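PDB 6W32: phosphatidylinositol transfer protein SFH5 from Saccharomyces cerevisiae, which binds and transfers phosphatidylinositol, regulates plasma-membrane phosphatidylinositol 4,5-bisphosphate homeostasis, and binds heme b, with a possible role in responses to organic oxidants. Local coordinates for residues A[97-102]-A[154-159]; A[104-109]-A[162-167]. One frame throughout, in Å; residues are numbered along the deposited sequence.

How the contacts relate
From the N terminus, helix 82-98 runs into a short turn and then into helix 101-106. Contact 1 starts in that turn and closes a loop of 51 residues on the middle of helix 151-166. Contact 2 starts at the end of helix 101-106 and closes a loop of 52 residues on the end of helix 151-166. The two loops cross, the second contact lying seven to eight residues further on in both segments, and both include the antiparallel strands 118-122 and 132-136. Together they fasten the N-terminal helical part to a helix of the CRAL-TRIO fold. Their centres lie about 8 Å apart, and the salt bridge from Arg156 NE to Glu108 OE1 joins them.

Contact 1: A[97-102]-A[154-159]; sequences REFNPL and FVRYRI. With HEM (protoporphyrin IX containing Fe), chain D.
A chi1 of -152° swings the Phe99 ring away from its own N, and Arg156 bends at chi3 (90°), which brings ring and guanidinium together where the turn between helices 82-98 and 101-106 meets helix 151-166 of the CRAL-TRIO (Sec14-like) fold. The pair forms a cation-pi stack: the planes are 15° apart and Arg156 CZ lies 4.2 Å from the centroid of the Phe99 ring. Arg156 NH2 sits over the middle of that face, while NH1 reaches toward the backbone N of Asn100, donor beside donor. The charge is met by Glu108, in a salt bridge to Arg156 NE, and Trp95 also stacks with Phe99. The rest of the contact is apolar: Phe99 CZ is 4.4 Å from Val155 CG1, and Pro101 CB touches Ile159 CG2. Asn100 caps helix 101-106 through a weak bond from Ser103 N to OD1, while ND2 binds Gln298. Helix 151-166 also serves the heme pocket. Arg158, a heme-binding residue, bends at chi2 toward a heme propionate, and Phe154 CE2 meets the porphyrin methyl CMA. Arg158 NE donates to O2A of the heme at 3.0 Å, and NH2 reaches the same oxygen at 3.2 Å.

Contact 2: A[104-109]-A[162-167]; sequences CAYKEV and MEKGLS
Ala105 CB packs against Lys164 CG at 3.8 Å where the end of helix 101-106 meets the last turns of helix 151-166, a helix-to-helix contact on the surface of the CRAL-TRIO (Sec14-like) fold. The apolar part is small. The methyl of Ala105 points at the other helix and touches two consecutive residues there, its CB also lying 4.1 Å from Glu163 CB. The backbones can therefore come close, with the CA atoms of Ala105 and Lys164 6.2 Å apart. Tyr106 adds the second group: its CG is anti to the carbonyl carbon (chi1 -58°), which carries the ring alongside Lys164, the two side chains passing in opposite directions. Ring atom CE1 comes within 4.0 Å of Lys164 CG, and Ala105 CB lies over the middle of one ring face. The lysine chain thus contributes its methylenes to the packing, and the bend at chi3 brings its CE to 3.5 Å from Ala105 O.

The polar groups are held mainly by partners outside the two segments. Glu163 bends at chi2 (-83°), and its OE2 takes a salt bridge from Arg96 of helix 82-98 and a hydrogen bond with Tyr212, tying helix 151-166 back to helix 82-98. Glu108 pairs through OE1 with Lys153 of helix 151-166, while its OE2 is bonded to Ser103. Pro287 and Leu295 also touch the Tyr106 side chain, so the C-terminal part of the chain joins this corner.

At the far end the phenol reaches the last residue of the segment, with Tyr106 OH 3.6 Å from Ser167 CB.

Contact 1: A[97-102]-A[154-159]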
ATOM      1  N   ARG A  97      -0.051 -12.383  -9.831  1.00 58.20           N
ATOM      2  CA  ARG A  97       0.760 -13.352 -10.575  1.00 54.80           C
ATOM      3  C   ARG A  97       1.587 -12.694 -11.665  1.00 47.38           C
ATOM      4  O   ARG A  97       2.805 -12.832 -11.693  1.00 47.73           O
ATOM      5  CB  ARG A  97      -0.105 -14.392 -11.250  1.00 55.55           C
ATOM      6  CG  ARG A  97      -0.881 -15.234 -10.375  1.00 56.61           C
ATOM      7  CD  ARG A  97      -1.508 -16.321 -11.244  1.00 65.83           C
ATOM      8  NE  ARG A  97      -2.258 -15.789 -12.387  1.00 64.61           N
ATOM      9  CZ  ARG A  97      -1.933 -16.003 -13.657  1.00 69.08           C
ATOM     10  NH1 ARG A  97      -0.856 -16.742 -13.949  1.00 73.19           N
ATOM     11  NH2 ARG A  97      -2.691 -15.484 -14.628  1.00 66.61           N
ATOM     12  N   GLU A  98       0.935 -12.023 -12.601  1.00 45.27           N
ATOM     13  CA  GLU A  98       1.651 -11.549 -13.769  1.00 49.57           C
ATOM     14  C   GLU A  98       2.730 -10.541 -13.395  1.00 47.53           C
ATOM     15  O   GLU A  98       3.919 -10.841 -13.493  1.00 60.03           O
ATOM     16  CB  GLU A  98       0.637 -11.021 -14.776  1.00 55.27           C
ATOM     17  CG  GLU A  98      -0.578 -11.972 -14.841  1.00 60.63           C
ATOM     18  CD  GLU A  98      -1.316 -11.954 -16.188  1.00 82.61           C
ATOM     19  OE1 GLU A  98      -1.459 -13.051 -16.803  1.00 89.33           O
ATOM     20  OE2 GLU A  98      -1.772 -10.859 -16.618  1.00 77.90           O
ATOM     21  N   PHE A  99       2.356  -9.374 -12.915  1.00 51.22           N
ATOM     22  CA  PHE A  99       3.262  -8.560 -12.113  1.00 49.99           C
ATOM     23  C   PHE A  99       3.744  -9.462 -10.981  1.00 56.27           C
ATOM     24  O   PHE A  99       3.061 -10.435 -10.662  1.00 62.16           O
ATOM     25  CB  PHE A  99       2.488  -7.349 -11.577  1.00 47.31           C
ATOM     26  CG  PHE A  99       3.324  -6.150 -11.323  1.00 46.77           C
ATOM     27  CD1 PHE A  99       3.277  -5.067 -12.184  1.00 38.31           C
ATOM     28  CD2 PHE A  99       4.138  -6.090 -10.196  1.00 49.17           C
ATOM     29  CE1 PHE A  99       4.041  -3.962 -11.957  1.00 37.26           C
ATOM     30  CE2 PHE A  99       4.907  -4.996  -9.962  1.00 42.95           C
ATOM     31  CZ  PHE A  99       4.851  -3.917 -10.844  1.00 44.10           C
ATOM     32  N   ASN A 100       4.856  -9.193 -10.311  1.00 51.27           N
ATOM     33  CA  ASN A 100       5.112  -9.947  -9.079  1.00 56.09           C
ATOM     34  C   ASN A 100       5.300  -9.002  -7.895  1.00 59.92           C
ATOM     35  O   ASN A 100       6.437  -8.634  -7.559  1.00 62.64           O
ATOM     36  CB  ASN A 100       6.318 -10.863  -9.262  1.00 61.10           C
ATOM     37  CG  ASN A 100       6.310 -12.037  -8.321  1.00 64.52           C
ATOM     38  OD1 ASN A 100       5.744 -11.976  -7.223  1.00 64.13           O
ATOM     39  ND2 ASN A 100       6.944 -13.128  -8.745  1.00 64.69           N
ATOM     40  N   PRO A 101       4.226  -8.585  -7.216  1.00 58.79           N
ATOM     41  CA  PRO A 101       4.429  -7.600  -6.132  1.00 57.81           C
ATOM     42  C   PRO A 101       5.308  -8.136  -5.015  1.00 59.29           C
ATOM     43  O   PRO A 101       6.192  -7.414  -4.540  1.00 60.86           O
ATOM     44  CB  PRO A 101       3.009  -7.274  -5.634  1.00 50.87           C
ATOM     45  CG  PRO A 101       2.074  -8.168  -6.428  1.00 60.24           C
ATOM     46  CD  PRO A 101       2.890  -9.194  -7.186  1.00 55.59           C
ATOM     47  N   LEU A 102       5.119  -9.390  -4.596  1.00 58.12           N
ATOM     48  CA  LEU A 102       5.971  -9.932  -3.542  1.00 56.85           C
ATOM     49  C   LEU A 102       7.430  -9.826  -3.931  1.00 57.83           C
ATOM     50  O   LEU A 102       8.286  -9.512  -3.096  1.00 56.46           O
ATOM     51  CB  LEU A 102       5.626 -11.391  -3.264  1.00 55.68           C
ATOM     52  CG  LEU A 102       4.463 -11.689  -2.335  1.00 58.09           C
ATOM     53  CD1 LEU A 102       4.584 -13.118  -1.806  1.00 55.23           C
ATOM     54  CD2 LEU A 102       4.430 -10.671  -1.211  1.00 55.71           C
ATOM     55  N   PHE A 154      10.884   2.257 -11.790  1.00 55.79           N
ATOM     56  CA  PHE A 154      10.358   3.004 -10.649  1.00 54.83           C
ATOM     57  C   PHE A 154       9.149   2.298 -10.047  1.00 53.39           C
ATOM     58  O   PHE A 154       9.163   1.912  -8.873  1.00 52.19           O
ATOM     59  CB  PHE A 154       9.985   4.422 -11.064  1.00 52.67           C
ATOM     60  CG  PHE A 154       9.617   5.301  -9.920  1.00 56.03           C
ATOM     61  CD1 PHE A 154      10.556   6.138  -9.346  1.00 61.65           C
ATOM     62  CD2 PHE A 154       8.324   5.315  -9.423  1.00 60.21           C
ATOM     63  CE1 PHE A 154      10.214   6.970  -8.287  1.00 58.58           C
ATOM     64  CE2 PHE A 154       7.977   6.126  -8.372  1.00 50.55           C
ATOM     65  CZ  PHE A 154       8.929   6.950  -7.799  1.00 56.87           C
ATOM     66  N   VAL A 155       8.091   2.107 -10.851  1.00 50.77           N
ATOM     67  CA  VAL A 155       6.876   1.468 -10.355  1.00 41.76           C
ATOM     68  C   VAL A 155       7.198   0.169  -9.651  1.00 42.32           C
ATOM     69  O   VAL A 155       6.525  -0.222  -8.698  1.00 44.76           O
ATOM     70  CB  VAL A 155       5.877   1.240 -11.493  1.00 40.65           C
ATOM     71  CG1 VAL A 155       4.703   0.440 -10.990  1.00 41.30           C
ATOM     72  CG2 VAL A 155       5.396   2.544 -12.032  1.00 42.87           C
ATOM     73  N   ARG A 156       8.222  -0.537 -10.103  1.00 52.84           N
ATOM     74  CA  ARG A 156       8.549  -1.771  -9.401  1.00 49.44           C
ATOM     75  C   ARG A 156       9.195  -1.464  -8.057  1.00 51.01           C
ATOM     76  O   ARG A 156       8.900  -2.130  -7.057  1.00 52.36           O
ATOM     77  CB  ARG A 156       9.431  -2.651 -10.262  1.00 47.71           C
ATOM     78  CG  ARG A 156       8.723  -3.314 -11.401  1.00 44.29           C
ATOM     79  CD  ARG A 156       9.490  -4.615 -11.803  1.00 49.11           C
ATOM     80  NE  ARG A 156       9.042  -5.803 -11.079  1.00 39.59           N
ATOM     81  CZ  ARG A 156       7.969  -6.490 -11.447  1.00 44.40           C
ATOM     82  NH1 ARG A 156       7.577  -7.560 -10.754  1.00 39.32           N
ATOM     83  NH2 ARG A 156       7.282  -6.080 -12.524  1.00 40.88           N
ATOM     84  N   TYR A 157      10.032  -0.425  -8.000  1.00 50.09           N
ATOM     85  CA  TYR A 157      10.581   0.019  -6.722  1.00 49.68           C
ATOM     86  C   TYR A 157       9.465   0.303  -5.720  1.00 56.78           C
ATOM     87  O   TYR A 157       9.435  -0.286  -4.630  1.00 57.94           O
ATOM     88  CB  TYR A 157      11.438   1.270  -6.916  1.00 51.19           C
ATOM     89  CG  TYR A 157      11.602   1.995  -5.633  1.00 51.37           C
ATOM     90  CD1 TYR A 157      12.367   1.452  -4.611  1.00 55.43           C
ATOM     91  CD2 TYR A 157      10.944   3.189  -5.399  1.00 58.41           C
ATOM     92  CE1 TYR A 157      12.496   2.104  -3.397  1.00 59.41           C
ATOM     93  CE2 TYR A 157      11.056   3.848  -4.180  1.00 57.96           C
ATOM     94  CZ  TYR A 157      11.831   3.298  -3.192  1.00 57.50           C
ATOM     95  OH  TYR A 157      11.945   3.954  -2.001  1.00 63.92           O
ATOM     96  N   ARG A 158       8.516   1.193  -6.099  1.00 55.70           N
ATOM     97  CA  ARG A 158       7.483   1.697  -5.190  1.00 47.51           C
ATOM     98  C   ARG A 158       6.490   0.618  -4.770  1.00 50.03           C
ATOM     99  O   ARG A 158       6.117   0.537  -3.593  1.00 55.59           O
ATOM    100  CB  ARG A 158       6.724   2.847  -5.833  1.00 44.32           C
ATOM    101  CG  ARG A 158       5.619   3.382  -4.919  1.00 48.39           C
ATOM    102  CD  ARG A 158       6.045   4.545  -3.978  1.00 44.17           C
ATOM    103  NE  ARG A 158       4.891   4.975  -3.192  1.00 46.17           N
ATOM    104  CZ  ARG A 158       4.527   4.371  -2.067  1.00 46.84           C
ATOM    105  NH1 ARG A 158       5.265   3.368  -1.622  1.00 46.50           N
ATOM    106  NH2 ARG A 158       3.446   4.748  -1.394  1.00 42.43           N
ATOM    107  N   ILE A 159       5.997  -0.188  -5.709  1.00 48.16           N
ATOM    108  CA  ILE A 159       5.206  -1.329  -5.260  1.00 47.75           C
ATOM    109  C   ILE A 159       5.986  -2.131  -4.234  1.00 44.75           C
ATOM    110  O   ILE A 159       5.402  -2.760  -3.349  1.00 44.99           O
ATOM    111  CB  ILE A 159       4.781  -2.216  -6.448  1.00 45.28           C
ATOM    112  CG1 ILE A 159       4.149  -1.371  -7.550  1.00 47.61           C
ATOM    113  CG2 ILE A 159       3.775  -3.224  -5.980  1.00 45.54           C
ATOM    114  CD1 ILE A 159       2.989  -0.489  -7.094  1.00 38.06           C
TER
HETATM  115  CHA HEM D 301       1.056  10.938  -6.005  1.00 52.04           C
HETATM  116  CHB HEM D 301       5.630  11.715  -7.223  1.00 50.11           C
HETATM  117  CHC HEM D 301       4.980  16.451  -6.502  1.00 48.15           C
HETATM  118  CHD HEM D 301       0.497  15.598  -4.791  1.00 43.55           C
HETATM  119  C1A HEM D 301       2.359  10.756  -6.389  1.00 50.88           C
HETATM  120  C2A HEM D 301       2.895   9.484  -6.770  1.00 46.50           C
HETATM  121  C3A HEM D 301       4.174   9.675  -7.152  1.00 48.65           C
HETATM  122  C4A HEM D 301       4.448  11.093  -6.979  1.00 46.92           C
HETATM  123  CMA HEM D 301       5.248   8.676  -7.650  1.00 41.29           C
HETATM  124  CAA HEM D 301       1.976   8.251  -6.773  1.00 44.41           C
HETATM  125  CBA HEM D 301       2.155   7.216  -5.687  1.00 42.80           C
HETATM  126  CGA HEM D 301       3.104   7.522  -4.591  1.00 45.79           C
HETATM  127  O1A HEM D 301       4.321   7.446  -4.952  1.00 50.90           O
HETATM  128  O2A HEM D 301       2.708   7.003  -3.495  1.00 45.65           O
HETATM  129  C1B HEM D 301       5.838  13.062  -7.193  1.00 47.66           C
HETATM  130  C2B HEM D 301       7.055  13.713  -7.592  1.00 47.62           C
HETATM  131  C3B HEM D 301       6.892  15.023  -7.400  1.00 52.75           C
HETATM  132  C4B HEM D 301       5.549  15.248  -6.868  1.00 54.80           C
HETATM  133  CMB HEM D 301       8.289  12.954  -8.124  1.00 56.58           C
HETATM  134  CAB HEM D 301       7.942  16.125  -7.663  1.00 54.14           C
HETATM  135  CBB HEM D 301       7.667  17.190  -8.394  1.00 61.44           C
HETATM  136  C1C HEM D 301       3.728  16.679  -5.961  1.00 50.77           C
HETATM  137  C2C HEM D 301       3.111  17.963  -5.555  1.00 53.49           C
HETATM  138  C3C HEM D 301       1.868  17.710  -5.085  1.00 50.13           C
HETATM  139  C4C HEM D 301       1.647  16.274  -5.166  1.00 48.51           C
HETATM  140  CMC HEM D 301       3.772  19.364  -5.635  1.00 47.60           C
HETATM  141  CAC HEM D 301       0.854  18.748  -4.529  1.00 56.98           C
HETATM  142  CBC HEM D 301       0.130  18.504  -3.412  1.00 48.62           C
HETATM  143  C1D HEM D 301       0.197  14.281  -5.001  1.00 47.15           C
HETATM  144  C2D HEM D 301      -1.075  13.638  -4.772  1.00 46.26           C
HETATM  145  C3D HEM D 301      -0.869  12.181  -5.193  1.00 44.33           C
HETATM  146  C4D HEM D 301       0.489  12.103  -5.608  1.00 44.67           C
HETATM  147  CMD HEM D 301      -2.376  14.238  -4.230  1.00 44.31           C
HETATM  148  CAD HEM D 301      -1.815  10.974  -5.155  1.00 38.12           C
HETATM  149  CBD HEM D 301      -1.330  10.072  -4.014  1.00 37.27           C
HETATM  150  CGD HEM D 301      -2.304   8.930  -3.867  1.00 40.15           C
HETATM  151  O1D HEM D 301      -2.001   7.977  -3.076  1.00 40.94           O
HETATM  152  O2D HEM D 301      -3.242   8.853  -4.732  1.00 30.80           O
HETATM  153  NA  HEM D 301       3.314  11.721  -6.538  1.00 48.39           N
HETATM  154  NB  HEM D 301       4.944  14.020  -6.761  1.00 53.57           N
HETATM  155  NC  HEM D 301       2.796  15.736  -5.710  1.00 47.56           N
HETATM  156  ND  HEM D 301       1.099  13.332  -5.517  1.00 48.78           N
HETATM  157 FE   HEM D 301       3.076  13.692  -6.029  1.00 53.17          FE

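Contact 2: A[104-109]-A[162-167]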
ATOM      1  N   CYS A 104       8.944  -7.731  -6.174  1.00 55.31           N
ATOM      2  CA  CYS A 104       9.374  -6.334  -6.094  1.00 55.99           C
ATOM      3  C   CYS A 104       9.920  -5.931  -4.717  1.00 57.92           C
ATOM      4  O   CYS A 104      10.867  -5.142  -4.636  1.00 55.03           O
ATOM      5  CB  CYS A 104       8.214  -5.422  -6.443  1.00 52.42           C
ATOM      6  SG  CYS A 104       7.848  -5.358  -8.172  1.00 54.62           S
ATOM      7  N   ALA A 105       9.346  -6.449  -3.630  1.00 55.69           N
ATOM      8  CA  ALA A 105       9.822  -6.064  -2.308  1.00 58.15           C
ATOM      9  C   ALA A 105      11.019  -6.881  -1.841  1.00 62.43           C
ATOM     10  O   ALA A 105      11.968  -6.303  -1.294  1.00 65.20           O
ATOM     11  CB  ALA A 105       8.704  -6.190  -1.263  1.00 54.27           C
ATOM     12  N   TYR A 106      10.999  -8.207  -2.041  1.00 57.19           N
ATOM     13  CA  TYR A 106      11.894  -9.114  -1.325  1.00 64.61           C
ATOM     14  C   TYR A 106      12.997  -9.745  -2.183  1.00 62.54           C
ATOM     15  O   TYR A 106      13.867 -10.447  -1.640  1.00 57.82           O
ATOM     16  CB  TYR A 106      11.074 -10.224  -0.659  1.00 61.33           C
ATOM     17  CG  TYR A 106      10.035  -9.701   0.283  1.00 61.93           C
ATOM     18  CD1 TYR A 106      10.339  -8.709   1.210  1.00 66.44           C
ATOM     19  CD2 TYR A 106       8.738 -10.180   0.246  1.00 67.14           C
ATOM     20  CE1 TYR A 106       9.374  -8.229   2.092  1.00 64.22           C
ATOM     21  CE2 TYR A 106       7.762  -9.685   1.106  1.00 64.76           C
ATOM     22  CZ  TYR A 106       8.091  -8.722   2.027  1.00 62.45           C
ATOM     23  OH  TYR A 106       7.120  -8.267   2.879  1.00 69.65           O
ATOM     24  N   LYS A 107      12.985  -9.526  -3.479  1.00 59.09           N
ATOM     25  CA  LYS A 107      13.953 -10.155  -4.365  1.00 59.95           C
ATOM     26  C   LYS A 107      14.646  -9.188  -5.306  1.00 60.53           C
ATOM     27  O   LYS A 107      15.837  -9.334  -5.534  1.00 70.58           O
ATOM     28  CB  LYS A 107      13.277 -11.287  -5.196  1.00 57.32           C
ATOM     29  CG  LYS A 107      13.037 -12.584  -4.385  1.00 65.32           C
ATOM     30  CD  LYS A 107      12.183 -13.683  -5.098  1.00 68.97           C
ATOM     31  CE  LYS A 107      12.765 -14.200  -6.425  1.00 71.87           C
ATOM     32  NZ  LYS A 107      12.372 -13.386  -7.642  1.00 71.33           N
ATOM     33  N   GLU A 108      13.950  -8.199  -5.848  1.00 60.30           N
ATOM     34  CA  GLU A 108      14.529  -7.441  -6.953  1.00 62.76           C
ATOM     35  C   GLU A 108      15.483  -6.371  -6.430  1.00 59.23           C
ATOM     36  O   GLU A 108      15.418  -5.957  -5.277  1.00 62.78           O
ATOM     37  CB  GLU A 108      13.420  -6.818  -7.813  1.00 59.33           C
ATOM     38  CG  GLU A 108      12.381  -7.862  -8.277  1.00 58.26           C
ATOM     39  CD  GLU A 108      11.223  -7.278  -9.102  1.00 61.47           C
ATOM     40  OE1 GLU A 108      11.414  -6.234  -9.794  1.00 59.48           O
ATOM     41  OE2 GLU A 108      10.127  -7.897  -9.100  1.00 61.34           O
ATOM     42  N   VAL A 109      16.402  -5.953  -7.269  1.00 58.74           N
ATOM     43  CA  VAL A 109      17.329  -4.899  -6.893  1.00 58.91           C
ATOM     44  C   VAL A 109      16.803  -3.599  -7.458  1.00 57.57           C
ATOM     45  O   VAL A 109      16.247  -3.569  -8.560  1.00 56.70           O
ATOM     46  CB  VAL A 109      18.765  -5.193  -7.370  1.00 64.15           C
ATOM     47  CG1 VAL A 109      19.222  -6.529  -6.818  1.00 66.15           C
ATOM     48  CG2 VAL A 109      18.855  -5.197  -8.887  1.00 68.45           C
ATOM     49  N   MET A 162       5.292  -0.424  -1.063  1.00 40.23           N
ATOM     50  CA  MET A 162       3.920  -0.714  -0.679  1.00 40.05           C
ATOM     51  C   MET A 162       3.791  -2.067  -0.009  1.00 42.79           C
ATOM     52  O   MET A 162       3.201  -2.186   1.066  1.00 49.34           O
ATOM     53  CB  MET A 162       3.001  -0.652  -1.885  1.00 44.93           C
ATOM     54  CG  MET A 162       1.541  -0.921  -1.512  1.00 50.19           C
ATOM     55  SD  MET A 162       0.793   0.302  -0.375  1.00 48.75           S
ATOM     56  CE  MET A 162      -0.875  -0.338  -0.225  1.00 51.24           C
ATOM     57  N   GLU A 163       4.349  -3.103  -0.615  1.00 45.80           N
ATOM     58  CA  GLU A 163       4.189  -4.439  -0.053  1.00 45.69           C
ATOM     59  C   GLU A 163       4.904  -4.583   1.289  1.00 45.82           C
ATOM     60  O   GLU A 163       4.342  -5.159   2.223  1.00 51.88           O
ATOM     61  CB  GLU A 163       4.666  -5.475  -1.061  1.00 44.04           C
ATOM     62  CG  GLU A 163       3.719  -5.607  -2.232  1.00 46.11           C
ATOM     63  CD  GLU A 163       2.544  -6.529  -1.923  1.00 49.91           C
ATOM     64  OE1 GLU A 163       2.591  -7.234  -0.893  1.00 49.48           O
ATOM     65  OE2 GLU A 163       1.595  -6.589  -2.730  1.00 46.86           O
ATOM     66  N   LYS A 164       6.127  -4.057   1.417  1.00 43.19           N
ATOM     67  CA  LYS A 164       6.823  -4.086   2.703  1.00 45.22           C
ATOM     68  C   LYS A 164       6.005  -3.395   3.797  1.00 53.69           C
ATOM     69  O   LYS A 164       6.012  -3.820   4.961  1.00 53.05           O
ATOM     70  CB  LYS A 164       8.193  -3.418   2.581  1.00 52.71           C
ATOM     71  CG  LYS A 164       9.333  -4.276   2.005  1.00 56.05           C
ATOM     72  CD  LYS A 164      10.694  -3.588   2.171  1.00 55.64           C
ATOM     73  CE  LYS A 164      11.587  -3.688   0.935  1.00 64.26           C
ATOM     74  NZ  LYS A 164      11.780  -2.326   0.288  1.00 67.55           N
ATOM     75  N   GLY A 165       5.290  -2.323   3.446  1.00 52.96           N
ATOM     76  CA  GLY A 165       4.462  -1.657   4.438  1.00 53.62           C
ATOM     77  C   GLY A 165       3.419  -2.591   5.014  1.00 56.31           C
ATOM     78  O   GLY A 165       3.261  -2.685   6.237  1.00 55.26           O
ATOM     79  N   LEU A 166       2.722  -3.327   4.137  1.00 53.08           N
ATOM     80  CA  LEU A 166       1.662  -4.214   4.578  1.00 49.69           C
ATOM     81  C   LEU A 166       2.190  -5.433   5.302  1.00 54.84           C
ATOM     82  O   LEU A 166       1.391  -6.128   5.945  1.00 65.33           O
ATOM     83  CB  LEU A 166       0.803  -4.674   3.411  1.00 50.49           C
ATOM     84  CG  LEU A 166       0.417  -3.658   2.347  1.00 52.28           C
ATOM     85  CD1 LEU A 166      -0.174  -4.360   1.146  1.00 43.40           C
ATOM     86  CD2 LEU A 166      -0.571  -2.692   2.922  1.00 56.92           C
ATOM     87  N   SER A 167       3.497  -5.716   5.255  1.00 50.82           N
ATOM     88  CA  SER A 167       3.924  -6.786   6.150  1.00 56.82           C
ATOM     89  C   SER A 167       3.856  -6.379   7.609  1.00 58.33           C
ATOM     90  O   SER A 167       4.106  -7.222   8.470  1.00 65.15           O
ATOM     91  CB  SER A 167       5.351  -7.253   5.874  1.00 66.14           C
ATOM     92  OG  SER A 167       5.735  -8.193   6.890  1.00 80.79           O
TER